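Local coordinates for thymine dioxygenase (Neurospora crassa, PDB 5C3Q), which probably catalyses the iron- and 2-oxoglutarate-dependent oxidation of the methyl group of thymine, at residues E215-G220 against S270-V275. Sequence-based numbering, arbitrary orientation.
Sequences EHTDYG and STVHRV. With NI (nickel (II) ion), chain E; TDR (thymine), chain G; AKG (2-oxoglutaric acid), chain F; EDO (1,2-ethanediol), chain H.
His-216, Asp-218 and His-273 bind one nickel ion, forming the facial triad (HXD...H) of the double-stranded beta-helix fold of 2-oxoglutarate oxygenases. Nickel probably stands in for the iron of the working enzyme. Strands 213-216 and 273-275 run antiparallel, with His-216 and His-273 as a hydrogen-bonded pair. His-216 N donates to His-273 O at 3.1 Å, and His-273 N returns a straighter bond to His-216 O, with 166° at the hydrogen. Both imidazoles therefore rise from the same face of the sheet.

His-273 can be followed outward. Its CB carries CG between the backbone N and the carbonyl carbon (chi1 52°), which folds the ring over its own backbone, on the metal side. CG passes 4.1 Å from His-216 O. ND1 donates nearly in the ring plane to Thr-271 O, a second-shell bond that, with the nickel at NE2, fixes the ring rotation. CD2 lies 3.3 Å from 2-oxoglutarate O5. CE1 comes close to Asp-218 OD1, and NE2 ends on the nickel. The carboxylate of Asp-218 meets this ring at its edge, the two planes 81° apart. The His-216 ring lies oblique to the His-273 ring, with planes 55° apart.

The other three metal positions belong to 2-oxoglutarate O1 and O5 and to a water that donates to Asp-218 OD2. Thr-223 and Asn-255 also hold that OD2. His-216 ND1 is bonded to Gly-214 O. A second water joins the loops, accepting from Asp-218 N and donating to Ser-270 OG and Thr-271 O. Ser-270 OG also bonds Asp-258. Beyond the triad, the Tyr-219 ring lays one face against thymine, and Tyr-219 N donates to thymine O4 at 2.8 Å. The thymine methyl CM5 sits 3.9 Å from His-216 CD2.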
loop_
_atom_site.group_PDB
_atom_site.type_symbol
_atom_site.label_atom_id
_atom_site.label_comp_id
_atom_site.label_asym_id
_atom_site.label_seq_id
_atom_site.Cartn_x
_atom_site.Cartn_y
_atom_site.Cartn_z
ATOM N N GLU A 215 12.295 1.835 4.039
ATOM C CA GLU A 215 11.648 3.079 3.646
ATOM C C GLU A 215 11.462 3.159 2.130
ATOM O O GLU A 215 12.328 2.747 1.353
ATOM C CB GLU A 215 12.415 4.302 4.169
ATOM C CG GLU A 215 13.818 4.497 3.609
ATOM C CD GLU A 215 14.478 5.761 4.135
ATOM O OE1 GLU A 215 14.230 6.126 5.301
ATOM O OE2 GLU A 215 15.257 6.388 3.387
ATOM N N HIS A 216 10.313 3.680 1.719
ATOM C CA HIS A 216 9.977 3.764 0.309
ATOM C C HIS A 216 8.755 4.642 0.111
ATOM O O HIS A 216 8.090 5.024 1.080
ATOM C CB HIS A 216 9.661 2.369 -0.223
ATOM C CG HIS A 216 8.464 1.759 0.422
ATOM N ND1 HIS A 216 8.480 1.288 1.716
ATOM C CD2 HIS A 216 7.200 1.589 -0.026
ATOM C CE1 HIS A 216 7.283 0.834 2.031
ATOM N NE2 HIS A 216 6.488 1.006 0.994
ATOM N N THR A 217 8.476 4.962 -1.147
ATOM C CA THR A 217 7.184 5.494 -1.553
ATOM C C THR A 217 6.469 4.423 -2.371
ATOM O O THR A 217 7.118 3.601 -3.040
ATOM C CB THR A 217 7.328 6.774 -2.397
ATOM O OG1 THR A 217 8.163 6.520 -3.533
ATOM C CG2 THR A 217 7.930 7.909 -1.576
ATOM N N ASP A 218 5.140 4.414 -2.304
ATOM C CA ASP A 218 4.334 3.526 -3.139
ATOM C C ASP A 218 4.257 4.102 -4.550
ATOM O O ASP A 218 4.447 5.306 -4.742
ATOM C CB ASP A 218 2.931 3.336 -2.551
ATOM C CG ASP A 218 2.929 2.510 -1.264
ATOM O OD1 ASP A 218 3.979 1.971 -0.852
ATOM O OD2 ASP A 218 1.849 2.389 -0.657
ATOM N N TYR A 219 3.963 3.247 -5.529
ATOM C CA TYR A 219 4.124 3.600 -6.943
ATOM C C TYR A 219 2.870 4.135 -7.631
ATOM O O TYR A 219 2.976 4.943 -8.564
ATOM C CB TYR A 219 4.594 2.382 -7.754
ATOM C CG TYR A 219 5.774 1.620 -7.200
ATOM C CD1 TYR A 219 6.779 2.254 -6.469
ATOM C CD2 TYR A 219 5.908 0.255 -7.446
ATOM C CE1 TYR A 219 7.860 1.545 -5.977
ATOM C CE2 TYR A 219 6.987 -0.459 -6.959
ATOM C CZ TYR A 219 7.957 0.188 -6.228
ATOM O OH TYR A 219 9.032 -0.526 -5.749
ATOM N N GLY A 220 1.698 3.669 -7.197
ATOM C CA GLY A 220 0.454 3.817 -7.967
ATOM C C GLY A 220 -0.397 5.034 -7.640
ATOM O O GLY A 220 0.124 6.115 -7.351
ATOM N N SER A 270 2.946 12.038 -2.112
ATOM C CA SER A 270 3.265 10.632 -1.906
ATOM C C SER A 270 4.388 10.581 -0.883
ATOM O O SER A 270 5.495 11.035 -1.155
ATOM C CB SER A 270 3.707 9.959 -3.203
ATOM O OG SER A 270 4.017 8.594 -2.954
ATOM N N THR A 271 4.093 10.031 0.288
ATOM C CA THR A 271 4.941 10.218 1.466
ATOM C C THR A 271 5.717 8.956 1.807
ATOM O O THR A 271 5.199 7.840 1.690
ATOM C CB THR A 271 4.076 10.658 2.662
ATOM O OG1 THR A 271 3.351 11.836 2.288
ATOM C CG2 THR A 271 4.914 10.964 3.896
ATOM N N VAL A 272 6.961 9.155 2.236
ATOM C CA VAL A 272 7.865 8.067 2.572
ATOM C C VAL A 272 7.374 7.399 3.851
ATOM O O VAL A 272 6.991 8.077 4.807
ATOM C CB VAL A 272 9.313 8.576 2.754
ATOM C CG1 VAL A 272 10.245 7.462 3.224
ATOM C CG2 VAL A 272 9.837 9.181 1.452
ATOM N N HIS A 273 7.380 6.069 3.851
ATOM C CA HIS A 273 6.983 5.289 5.012
ATOM C C HIS A 273 7.787 3.993 5.097
ATOM O O HIS A 273 8.443 3.590 4.139
ATOM C CB HIS A 273 5.478 4.998 4.974
ATOM C CG HIS A 273 5.009 4.403 3.688
ATOM N ND1 HIS A 273 4.978 5.112 2.505
ATOM C CD2 HIS A 273 4.557 3.163 3.395
ATOM C CE1 HIS A 273 4.528 4.332 1.540
ATOM N NE2 HIS A 273 4.266 3.146 2.055
ATOM N N ARG A 274 7.734 3.356 6.264
ATOM C CA ARG A 274 8.515 2.158 6.541
ATOM C C ARG A 274 7.839 1.370 7.652
ATOM O O ARG A 274 6.872 1.843 8.251
ATOM C CB ARG A 274 9.942 2.532 6.958
ATOM C CG ARG A 274 10.050 3.154 8.342
ATOM C CD ARG A 274 11.435 3.709 8.617
ATOM N NE ARG A 274 11.540 4.217 9.983
ATOM C CZ ARG A 274 12.669 4.619 10.562
ATOM N NH1 ARG A 274 13.823 4.581 9.905
ATOM N NH2 ARG A 274 12.645 5.052 11.815
ATOM N N VAL A 275 8.351 0.172 7.921
ATOM C CA VAL A 275 7.919 -0.601 9.080
ATOM C C VAL A 275 9.151 -0.995 9.890
ATOM O O VAL A 275 10.077 -1.608 9.361
ATOM C CB VAL A 275 7.121 -1.862 8.695
ATOM C CG1 VAL A 275 6.567 -2.542 9.942
ATOM C CG2 VAL A 275 5.977 -1.511 7.755
HETATM NI NI NI E . 4.284 1.087 1.155
HETATM N N1 TDR G . 4.667 -3.231 -5.429
HETATM C C2 TDR G . 3.622 -2.598 -6.200
HETATM O O2 TDR G . 3.060 -3.217 -7.082
HETATM N N3 TDR G . 3.246 -1.232 -5.917
HETATM C C4 TDR G . 3.896 -0.499 -4.879
HETATM O O4 TDR G . 3.552 0.651 -4.667
HETATM C C5 TDR G . 4.964 -1.134 -4.090
HETATM C CM5 TDR G . 5.685 -0.416 -2.994
HETATM C C6 TDR G . 5.339 -2.519 -4.391
HETATM C C1 AKG F . 4.132 -1.858 1.480
HETATM O O1 AKG F . 4.348 -1.086 0.508
HETATM O O2 AKG F . 4.031 -3.092 1.326
HETATM C C2 AKG F . 4.006 -1.300 2.836
HETATM O O5 AKG F . 4.264 -0.115 3.034
HETATM C C3 AKG F . 3.564 -2.196 3.978
HETATM C C4 AKG F . 3.343 -1.385 5.252
HETATM C C5 AKG F . 2.819 -2.246 6.377
HETATM O O3 AKG F . 2.164 -1.686 7.280
HETATM O O4 AKG F . 3.056 -3.474 6.389
HETATM C C1 EDO H . 4.416 15.027 4.236
HETATM O O1 EDO H . 5.642 15.689 4.566
HETATM C C2 EDO H . 4.202 15.111 2.730
HETATM O O2 EDO H . 4.973 14.105 2.059
HETATM O O HOH W 1 14.650 4.112 7.346
HETATM O O HOH W 2 3.912 6.543 -0.833
HETATM O O HOH W 3 2.094 0.947 1.399
#